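Local coordinates for GCN5-related N-acetyltransferase (Sphaerobacter thermophilus, PDB 3TT2), which probably acts as an acyltransferase of the GNAT type, perhaps moving an acetyl group from acetyl-CoA to an amine, at residues G247-V252 with G273-R278; W103-G108 with L139-Q144; V283-D288 with A302-K307. One frame throughout, in Å; residues are numbered along the deposited sequence.

Contacts 1 and 3 lie in the C-terminal GNAT region with their centres about 12 Å apart, whereas contact 2 belongs to the N-terminal GNAT region, its centre about 36 Å from that of contact 1 and about 28 Å from that of contact 3. The first pair is joined directly, because strands 246-254 and 282-290 are neighbours: Gly-247 O and Glu-284 N are 3.1 Å apart, as are Ile-249 N and Glu-284 O, both probable hydrogen bonds. Contact 2 touches neither, the nearest atoms being about 14 Å away in contact 3 and about 19 Å in contact 1. A sulfate, probably from the crystallisation liquor, is bound at Gln-144 in contact 2.

Contact 1: G247-V252 with G273-R278; sequences GWIGSV and GVYYRR
In the beta-alpha-beta unit of strand 246-254, helix 263-278 and strand 282-290, part of the GNAT fold, Tyr-275 links the helix to the first strand, reaching Gly-247, Trp-248 and Ile-249. The axes of segments 247-252 and 273-278 run nearly antiparallel, at 165°, and approach to 10.8 Å, the usual sense for a helix returning across the strand that precedes it. One aromatic side chain spans this gap. Its CG stands beside the backbone N and anti to the carbonyl carbon (chi1 -84°), and the CB is directed at the strand. CE1 of Tyr-275 lies 3.7 Å from CA of Gly-247, so the ring rests against the backbone of the glycine. Farther along the strand, CG1 of Ile-249 reaches CE2 of Tyr-275 at 4.3 Å, and both residues also touch Val-283 of the next strand. Ile-249 packs as well on Leu-268 and Phe-272, so the helix covers this face of the strand over more than one turn. The strand approaches the ring obliquely. The phenol oxygen passes through the contact to a partner beyond it: OH of Tyr-275 is hydrogen-bonded to the carbonyl oxygen of Gln-241 in the adjoining strand 233-243, and it comes no nearer than 3.6 Å to Trp-248 O.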
loop_
_atom_site.group_PDB
_atom_site.type_symbol
_atom_site.label_atom_id
_atom_site.label_comp_id
_atom_site.label_asym_id
_atom_site.label_seq_id
_atom_site.Cartn_x
_atom_site.Cartn_y
_atom_site.Cartn_z
ATOM N N GLY A 247 10.468 -6.066 7.114
ATOM C CA GLY A 247 10.590 -6.155 5.668
ATOM C C GLY A 247 9.327 -5.780 4.916
ATOM O O GLY A 247 8.215 -6.035 5.374
ATOM N N TRP A 248 9.487 -5.207 3.735
ATOM C CA TRP A 248 8.343 -5.012 2.870
ATOM C C TRP A 248 8.744 -5.397 1.473
ATOM O O TRP A 248 9.783 -4.961 0.968
ATOM C CB TRP A 248 7.824 -3.572 2.890
ATOM C CG TRP A 248 6.591 -3.395 2.006
ATOM C CD1 TRP A 248 6.558 -2.910 0.731
ATOM C CD2 TRP A 248 5.233 -3.740 2.336
ATOM N NE1 TRP A 248 5.268 -2.919 0.253
ATOM C CE2 TRP A 248 4.437 -3.429 1.214
ATOM C CE3 TRP A 248 4.617 -4.289 3.468
ATOM C CZ2 TRP A 248 3.052 -3.632 1.197
ATOM C CZ3 TRP A 248 3.240 -4.492 3.452
ATOM C CH2 TRP A 248 2.473 -4.162 2.322
ATOM N N ILE A 249 7.919 -6.225 0.853
ATOM C CA ILE A 249 8.171 -6.626 -0.518
ATOM C C ILE A 249 7.173 -5.931 -1.416
ATOM O O ILE A 249 5.976 -6.224 -1.389
ATOM C CB ILE A 249 8.098 -8.166 -0.688
ATOM C CG1 ILE A 249 9.109 -8.833 0.227
ATOM C CG2 ILE A 249 8.394 -8.577 -2.106
ATOM C CD1 ILE A 249 8.976 -10.303 0.243
ATOM N N GLY A 250 7.667 -4.994 -2.212
ATOM C CA GLY A 250 6.780 -4.292 -3.107
ATOM C C GLY A 250 6.219 -5.193 -4.184
ATOM O O GLY A 250 5.003 -5.382 -4.278
ATOM N N SER A 251 7.093 -5.798 -4.980
ATOM C CA SER A 251 6.597 -6.581 -6.105
ATOM C C SER A 251 7.350 -7.879 -6.324
ATOM O O SER A 251 8.558 -7.873 -6.555
ATOM C CB SER A 251 6.627 -5.728 -7.382
ATOM O OG SER A 251 7.956 -5.354 -7.736
ATOM N N VAL A 252 6.630 -8.987 -6.294
ATOM C CA VAL A 252 7.184 -10.215 -6.825
ATOM C C VAL A 252 6.454 -10.505 -8.137
ATOM O O VAL A 252 5.248 -10.324 -8.225
ATOM C CB VAL A 252 7.032 -11.371 -5.846
ATOM C CG1 VAL A 252 5.561 -11.535 -5.427
ATOM C CG2 VAL A 252 7.596 -12.643 -6.455
ATOM N N GLY A 273 14.997 -15.999 2.813
ATOM C CA GLY A 273 16.240 -16.483 3.359
ATOM C C GLY A 273 17.166 -15.330 3.660
ATOM O O GLY A 273 17.821 -15.323 4.686
ATOM N N VAL A 274 17.212 -14.347 2.767
ATOM C CA VAL A 274 18.061 -13.177 2.964
ATOM C C VAL A 274 17.647 -12.387 4.208
ATOM O O VAL A 274 18.497 -11.958 4.997
ATOM C CB VAL A 274 18.014 -12.245 1.758
ATOM C CG1 VAL A 274 18.671 -10.935 2.094
ATOM C CG2 VAL A 274 18.676 -12.892 0.553
ATOM N N TYR A 275 16.338 -12.214 4.378
ATOM C CA TYR A 275 15.797 -11.521 5.539
ATOM C C TYR A 275 16.107 -12.302 6.791
ATOM O O TYR A 275 16.458 -11.729 7.835
ATOM C CB TYR A 275 14.278 -11.388 5.443
ATOM C CG TYR A 275 13.780 -10.219 4.638
ATOM C CD1 TYR A 275 14.015 -8.915 5.047
ATOM C CD2 TYR A 275 13.037 -10.421 3.491
ATOM C CE1 TYR A 275 13.545 -7.837 4.304
ATOM C CE2 TYR A 275 12.572 -9.367 2.748
ATOM C CZ TYR A 275 12.829 -8.074 3.147
ATOM O OH TYR A 275 12.339 -7.029 2.396
ATOM N N TYR A 276 15.940 -13.616 6.696
ATOM C CA TYR A 276 16.109 -14.437 7.873
ATOM C C TYR A 276 17.546 -14.374 8.323
ATOM O O TYR A 276 17.824 -14.178 9.491
ATOM C CB TYR A 276 15.711 -15.884 7.640
ATOM C CG TYR A 276 16.076 -16.756 8.822
ATOM C CD1 TYR A 276 15.289 -16.759 9.986
ATOM C CD2 TYR A 276 17.222 -17.559 8.799
ATOM C CE1 TYR A 276 15.633 -17.546 11.089
ATOM C CE2 TYR A 276 17.570 -18.350 9.899
ATOM C CZ TYR A 276 16.769 -18.332 11.029
ATOM O OH TYR A 276 17.101 -19.101 12.098
ATOM N N ARG A 277 18.478 -14.518 7.399
ATOM C CA ARG A 277 19.846 -14.620 7.862
ATOM C C ARG A 277 20.456 -13.235 8.114
ATOM O O ARG A 277 21.564 -13.097 8.608
ATOM C CB ARG A 277 20.658 -15.598 6.996
ATOM C CG ARG A 277 21.337 -15.046 5.796
ATOM C CD ARG A 277 21.798 -16.232 4.952
ATOM N NE ARG A 277 20.732 -16.724 4.076
ATOM C CZ ARG A 277 20.521 -16.283 2.838
ATOM N NH1 ARG A 277 21.312 -15.347 2.307
ATOM N NH2 ARG A 277 19.522 -16.781 2.128
ATOM N N ARG A 278 19.667 -12.220 7.797
ATOM C CA ARG A 278 19.895 -10.830 8.197
ATOM C C ARG A 278 19.343 -10.486 9.594
ATOM O O ARG A 278 19.709 -9.470 10.204
ATOM C CB ARG A 278 19.174 -9.967 7.183
ATOM C CG ARG A 278 19.411 -8.529 7.257
ATOM C CD ARG A 278 19.633 -8.085 5.847
ATOM N NE ARG A 278 19.122 -6.747 5.607
ATOM C CZ ARG A 278 19.278 -6.100 4.461
ATOM N NH1 ARG A 278 19.943 -6.663 3.455
ATOM N NH2 ARG A 278 18.773 -4.887 4.323
#

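Contact 2: W103-G108 with L139-Q144; sequences WLVQWG and LRLMEQ. With SO4 (sulfate ion), chain K.
A single methyl group, CG2 of Val-105, carries every touch between the two helical segments, meeting Leu-141 and the selenomethionine Met-142 together. The contact is small: 80 Å² is buried in all, and the closest CA atoms, those of Val-105 and Met-142, remain 8.7 Å apart. CG2 of Val-105 lies 3.7 Å from CD2 of Leu-141 and 3.9 Å from CE of Met-142. Leu-141 comes in alongside, its chain running past the valine in the opposite direction. Met-142 starts out facing away from helix 100-115 and turns back through bends at chi2 (-53°) and chi3 (92°), which bring its terminal methyl to the valine. Tyr-147 touches both Val-105 and Met-142, while Met-142 also rests on His-129 and Ile-131 of strand 125-132. Nearly one turn after Leu-141, Gln-144 extends its chain and donates NE2 to O2 of a sulfate ion at 2.7 Å, with an N-H...O angle of 148°. That ion probably comes from the crystallisation liquor; a buffer molecule, MES, and another sulfate lie about 4 Å from the Leu-141 side chain and may mark a pocket. Helices 100-115 and 136-144, meeting through the methyl ends of Val-105, Leu-141 and Met-142, flank strand 125-132 in the chain, as in the GNAT fold.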
loop_
_atom_site.group_PDB
_atom_site.type_symbol
_atom_site.label_atom_id
_atom_site.label_comp_id
_atom_site.label_asym_id
_atom_site.label_seq_id
_atom_site.Cartn_x
_atom_site.Cartn_y
_atom_site.Cartn_z
ATOM N N TRP A 103 -18.267 13.451 7.394
ATOM C CA TRP A 103 -17.548 14.686 7.180
ATOM C C TRP A 103 -16.205 14.444 6.486
ATOM O O TRP A 103 -15.916 15.071 5.467
ATOM C CB TRP A 103 -17.351 15.397 8.507
ATOM C CG TRP A 103 -16.954 16.805 8.351
ATOM C CD1 TRP A 103 -17.782 17.889 8.316
ATOM C CD2 TRP A 103 -15.622 17.307 8.199
ATOM N NE1 TRP A 103 -17.045 19.039 8.154
ATOM C CE2 TRP A 103 -15.715 18.707 8.083
ATOM C CE3 TRP A 103 -14.360 16.709 8.160
ATOM C CZ2 TRP A 103 -14.590 19.521 7.932
ATOM C CZ3 TRP A 103 -13.249 17.514 8.014
ATOM C CH2 TRP A 103 -13.371 18.906 7.901
ATOM N N LEU A 104 -15.398 13.532 7.024
ATOM C CA LEU A 104 -14.116 13.176 6.405
ATOM C C LEU A 104 -14.280 12.763 4.954
ATOM O O LEU A 104 -13.469 13.114 4.094
ATOM C CB LEU A 104 -13.457 12.011 7.136
ATOM C CG LEU A 104 -13.007 12.234 8.569
ATOM C CD1 LEU A 104 -12.248 11.018 9.048
ATOM C CD2 LEU A 104 -12.148 13.479 8.638
ATOM N N VAL A 105 -15.328 11.993 4.693
ATOM C CA VAL A 105 -15.569 11.496 3.358
ATOM C C VAL A 105 -15.709 12.653 2.384
ATOM O O VAL A 105 -14.997 12.704 1.381
ATOM C CB VAL A 105 -16.803 10.603 3.316
ATOM C CG1 VAL A 105 -17.228 10.349 1.878
ATOM C CG2 VAL A 105 -16.515 9.301 4.033
ATOM N N GLN A 106 -16.601 13.593 2.695
ATOM C CA GLN A 106 -16.827 14.738 1.815
ATOM C C GLN A 106 -15.587 15.633 1.738
ATOM O O GLN A 106 -15.284 16.165 0.684
ATOM C CB GLN A 106 -18.092 15.516 2.210
ATOM C CG GLN A 106 -18.340 16.788 1.376
ATOM C CD GLN A 106 -19.505 16.685 0.375
ATOM O OE1 GLN A 106 -19.817 15.607 -0.135
ATOM N NE2 GLN A 106 -20.148 17.822 0.096
ATOM N N TRP A 107 -14.857 15.770 2.841
ATOM C CA TRP A 107 -13.587 16.497 2.843
ATOM C C TRP A 107 -12.653 16.022 1.730
ATOM O O TRP A 107 -12.041 16.821 1.015
ATOM C CB TRP A 107 -12.868 16.329 4.189
ATOM C CG TRP A 107 -11.498 16.961 4.208
ATOM C CD1 TRP A 107 -11.216 18.278 4.393
ATOM C CD2 TRP A 107 -10.232 16.304 4.019
ATOM N NE1 TRP A 107 -9.855 18.486 4.342
ATOM C CE2 TRP A 107 -9.227 17.293 4.112
ATOM C CE3 TRP A 107 -9.850 14.975 3.792
ATOM C CZ2 TRP A 107 -7.872 17.005 3.980
ATOM C CZ3 TRP A 107 -8.494 14.681 3.663
ATOM C CH2 TRP A 107 -7.523 15.696 3.752
ATOM N N GLY A 108 -12.539 14.709 1.605
ATOM C CA GLY A 108 -11.702 14.119 0.589
ATOM C C GLY A 108 -12.274 14.324 -0.793
ATOM O O GLY A 108 -11.537 14.566 -1.745
ATOM N N LEU A 139 -18.133 -0.029 6.077
ATOM C CA LEU A 139 -18.696 -0.683 4.899
ATOM C C LEU A 139 -20.041 -0.073 4.486
ATOM O O LEU A 139 -20.345 0.026 3.292
ATOM C CB LEU A 139 -18.862 -2.179 5.155
ATOM C CG LEU A 139 -17.874 -3.160 4.517
ATOM C CD1 LEU A 139 -16.565 -2.501 4.197
ATOM C CD2 LEU A 139 -17.648 -4.341 5.441
ATOM N N ARG A 140 -20.847 0.315 5.474
ATOM C CA ARG A 140 -22.144 0.911 5.203
ATOM C C ARG A 140 -21.996 2.377 4.826
ATOM O O ARG A 140 -22.748 2.886 3.996
ATOM C CB ARG A 140 -23.105 0.740 6.388
ATOM C CG ARG A 140 -23.012 1.810 7.476
ATOM C CD ARG A 140 -24.073 1.591 8.545
ATOM N NE ARG A 140 -23.995 0.249 9.122
ATOM C CZ ARG A 140 -23.538 -0.020 10.343
ATOM N NH1 ARG A 140 -23.128 0.963 11.132
ATOM N NH2 ARG A 140 -23.500 -1.273 10.781
ATOM N N LEU A 141 -21.023 3.052 5.429
ATOM C CA LEU A 141 -20.799 4.463 5.150
ATOM C C LEU A 141 -20.396 4.661 3.698
ATOM O O LEU A 141 -20.820 5.623 3.067
ATOM C CB LEU A 141 -19.730 5.037 6.068
ATOM C CG LEU A 141 -19.497 6.525 5.839
ATOM C CD1 LEU A 141 -20.598 7.341 6.476
ATOM C CD2 LEU A 141 -18.155 6.926 6.375
HETATM N N MSE A 142 -19.579 3.747 3.180
HETATM C CA MSE A 142 -19.215 3.731 1.766
HETATM C C MSE A 142 -20.421 3.620 0.860
HETATM O O MSE A 142 -20.571 4.399 -0.073
HETATM C CB MSE A 142 -18.268 2.567 1.456
HETATM C CG MSE A 142 -16.868 2.707 2.038
HETATM SE SE MSE A 142 -15.998 4.394 1.568
HETATM C CE MSE A 142 -16.538 5.465 3.118
ATOM N N GLU A 143 -21.269 2.633 1.132
ATOM C CA GLU A 143 -22.441 2.373 0.307
ATOM C C GLU A 143 -23.436 3.525 0.398
ATOM O O GLU A 143 -24.066 3.911 -0.586
ATOM C CB GLU A 143 -23.111 1.074 0.731
ATOM C CG GLU A 143 -24.284 0.708 -0.142
ATOM C CD GLU A 143 -24.913 -0.604 0.249
ATOM O OE1 GLU A 143 -24.398 -1.257 1.183
ATOM O OE2 GLU A 143 -25.925 -0.981 -0.380
ATOM N N GLN A 144 -23.568 4.067 1.595
ATOM C CA GLN A 144 -24.383 5.246 1.816
ATOM C C GLN A 144 -23.874 6.412 0.961
ATOM O O GLN A 144 -24.657 7.226 0.478
ATOM C CB GLN A 144 -24.343 5.609 3.303
ATOM C CG GLN A 144 -25.211 6.765 3.725
ATOM C CD GLN A 144 -24.971 7.151 5.174
ATOM O OE1 GLN A 144 -24.393 6.381 5.943
ATOM N NE2 GLN A 144 -25.404 8.351 5.551
HETATM S S SO4 K . -27.146 10.356 2.946
HETATM O O1 SO4 K . -27.581 10.009 1.599
HETATM O O2 SO4 K . -27.229 9.181 3.805
HETATM O O3 SO4 K . -25.770 10.839 2.901
HETATM O O4 SO4 K . -28.012 11.397 3.487
#

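Contact 3: V283-D288 with A302-K307; sequences VELSVD and AGMHVK
Lys-307 NZ donates to Glu-284 OE2 over 2.7 Å in a salt bridge between strands that are not neighbours, since strand 148-159 runs between them. The N- and C-terminal GNAT halves are joined here: strand 305-316, late in the chain, is inserted between strands 125-132 and 148-159, and 148-159 in turn lies beside 282-290. The ammonium meets the oxygen on its syn side, 24° out of the carboxylate plane, while Glu-284 OE1 stays 4.0 Å from NZ. Both chains cross at a slant, and the fully extended lysine carries NZ out to the carboxylate. OE2 has a second, weak partner in a long ion pair with Lys-246. The backbone of Glu-284 pairs with strand 246-254, while the backbones of Val-283 and Leu-285 are hydrogen-bonded to those of Ile-158 and Met-156 in strand 148-159. At the start of the other segment, Gly-303 closes a helix with a Schellman motif, its positive phi (100°) allowing two bonds back into the last turn. On the other face of strand 282-290, CD2 of Leu-285 meets SE of the selenomethionine Met-304 at 3.7 Å, the two chains crossing at about a right angle, and Tyr-299 touches both. The contact thus divides by chemistry, a buried apolar part and a more exposed salt bridge, where two lysines near OE2 would probably favour the ionised form of Glu-284.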
loop_
_atom_site.group_PDB
_atom_site.type_symbol
_atom_site.label_atom_id
_atom_site.label_comp_id
_atom_site.label_asym_id
_atom_site.label_seq_id
_atom_site.Cartn_x
_atom_site.Cartn_y
_atom_site.Cartn_z
ATOM N N VAL A 283 8.260 -9.977 7.744
ATOM C CA VAL A 283 8.089 -9.501 6.376
ATOM C C VAL A 283 6.605 -9.494 5.988
ATOM O O VAL A 283 5.822 -10.377 6.362
ATOM C CB VAL A 283 8.871 -10.358 5.382
ATOM C CG1 VAL A 283 8.774 -9.751 3.990
ATOM C CG2 VAL A 283 10.330 -10.479 5.830
ATOM N N GLU A 284 6.222 -8.461 5.261
ATOM C CA GLU A 284 4.863 -8.315 4.814
ATOM C C GLU A 284 4.890 -7.926 3.362
ATOM O O GLU A 284 5.891 -7.419 2.861
ATOM C CB GLU A 284 4.150 -7.220 5.605
ATOM C CG GLU A 284 3.896 -7.572 7.055
ATOM C CD GLU A 284 3.335 -6.415 7.850
ATOM O OE1 GLU A 284 3.509 -5.252 7.423
ATOM O OE2 GLU A 284 2.728 -6.673 8.908
ATOM N N LEU A 285 3.776 -8.175 2.692
ATOM C CA LEU A 285 3.534 -7.634 1.376
ATOM C C LEU A 285 2.040 -7.564 1.146
ATOM O O LEU A 285 1.234 -7.951 1.994
ATOM C CB LEU A 285 4.217 -8.470 0.295
ATOM C CG LEU A 285 3.846 -9.945 0.158
ATOM C CD1 LEU A 285 2.567 -10.134 -0.636
ATOM C CD2 LEU A 285 4.972 -10.698 -0.499
ATOM N N SER A 286 1.680 -7.096 -0.033
ATOM C CA SER A 286 0.306 -6.785 -0.311
ATOM C C SER A 286 -0.084 -7.331 -1.689
ATOM O O SER A 286 0.672 -7.206 -2.654
ATOM C CB SER A 286 0.148 -5.272 -0.238
ATOM O OG SER A 286 -1.169 -4.894 -0.526
ATOM N N VAL A 287 -1.246 -7.965 -1.789
ATOM C CA VAL A 287 -1.682 -8.464 -3.092
ATOM C C VAL A 287 -3.150 -8.188 -3.424
ATOM O O VAL A 287 -4.026 -8.401 -2.602
ATOM C CB VAL A 287 -1.320 -9.962 -3.313
ATOM C CG1 VAL A 287 -2.250 -10.874 -2.562
ATOM C CG2 VAL A 287 -1.362 -10.291 -4.790
ATOM N N ASP A 288 -3.380 -7.671 -4.632
ATOM C CA ASP A 288 -4.710 -7.475 -5.208
ATOM C C ASP A 288 -5.324 -8.778 -5.680
ATOM O O ASP A 288 -4.652 -9.626 -6.264
ATOM C CB ASP A 288 -4.624 -6.544 -6.406
ATOM C CG ASP A 288 -4.087 -5.204 -6.037
ATOM O OD1 ASP A 288 -2.880 -5.113 -5.716
ATOM O OD2 ASP A 288 -4.876 -4.242 -6.054
ATOM N N ALA A 302 4.414 -19.989 0.117
ATOM C CA ALA A 302 5.718 -19.423 0.453
ATOM C C ALA A 302 5.878 -19.275 1.971
ATOM O O ALA A 302 6.906 -18.822 2.481
ATOM C CB ALA A 302 5.961 -18.110 -0.269
ATOM N N GLY A 303 4.849 -19.697 2.690
ATOM C CA GLY A 303 4.911 -19.731 4.136
ATOM C C GLY A 303 4.221 -18.539 4.753
ATOM O O GLY A 303 4.293 -18.310 5.967
HETATM N N MSE A 304 3.558 -17.760 3.909
HETATM C CA MSE A 304 2.921 -16.588 4.409
HETATM C C MSE A 304 1.534 -16.929 4.877
HETATM O O MSE A 304 1.078 -18.050 4.687
HETATM C CB MSE A 304 2.898 -15.544 3.328
HETATM C CG MSE A 304 4.096 -14.638 3.359
HETATM SE SE MSE A 304 4.187 -13.546 1.773
HETATM C CE MSE A 304 4.374 -15.017 0.544
ATOM N N HIS A 305 0.871 -15.942 5.467
ATOM C CA HIS A 305 -0.460 -16.104 6.030
ATOM C C HIS A 305 -1.172 -14.751 5.977
ATOM O O HIS A 305 -0.549 -13.720 5.714
ATOM C CB HIS A 305 -0.391 -16.628 7.452
ATOM C CG HIS A 305 0.069 -15.608 8.442
ATOM N ND1 HIS A 305 1.402 -15.359 8.690
ATOM C CD2 HIS A 305 -0.629 -14.758 9.233
ATOM C CE1 HIS A 305 1.505 -14.402 9.594
ATOM N NE2 HIS A 305 0.288 -14.020 9.936
ATOM N N VAL A 306 -2.482 -14.754 6.174
ATOM C CA VAL A 306 -3.244 -13.527 6.023
ATOM C C VAL A 306 -3.184 -12.655 7.292
ATOM O O VAL A 306 -3.621 -13.056 8.362
ATOM C CB VAL A 306 -4.713 -13.850 5.639
ATOM C CG1 VAL A 306 -5.542 -12.602 5.488
ATOM C CG2 VAL A 306 -4.757 -14.622 4.349
ATOM N N LYS A 307 -2.661 -11.443 7.150
ATOM C CA LYS A 307 -2.689 -10.472 8.233
ATOM C C LYS A 307 -4.071 -9.834 8.247
ATOM O O LYS A 307 -4.884 -10.116 9.128
ATOM C CB LYS A 307 -1.599 -9.406 8.062
ATOM C CG LYS A 307 -1.488 -8.496 9.232
ATOM C CD LYS A 307 -0.283 -7.600 9.125
ATOM C CE LYS A 307 -0.072 -6.812 10.413
ATOM N NZ LYS A 307 0.672 -5.529 10.158
#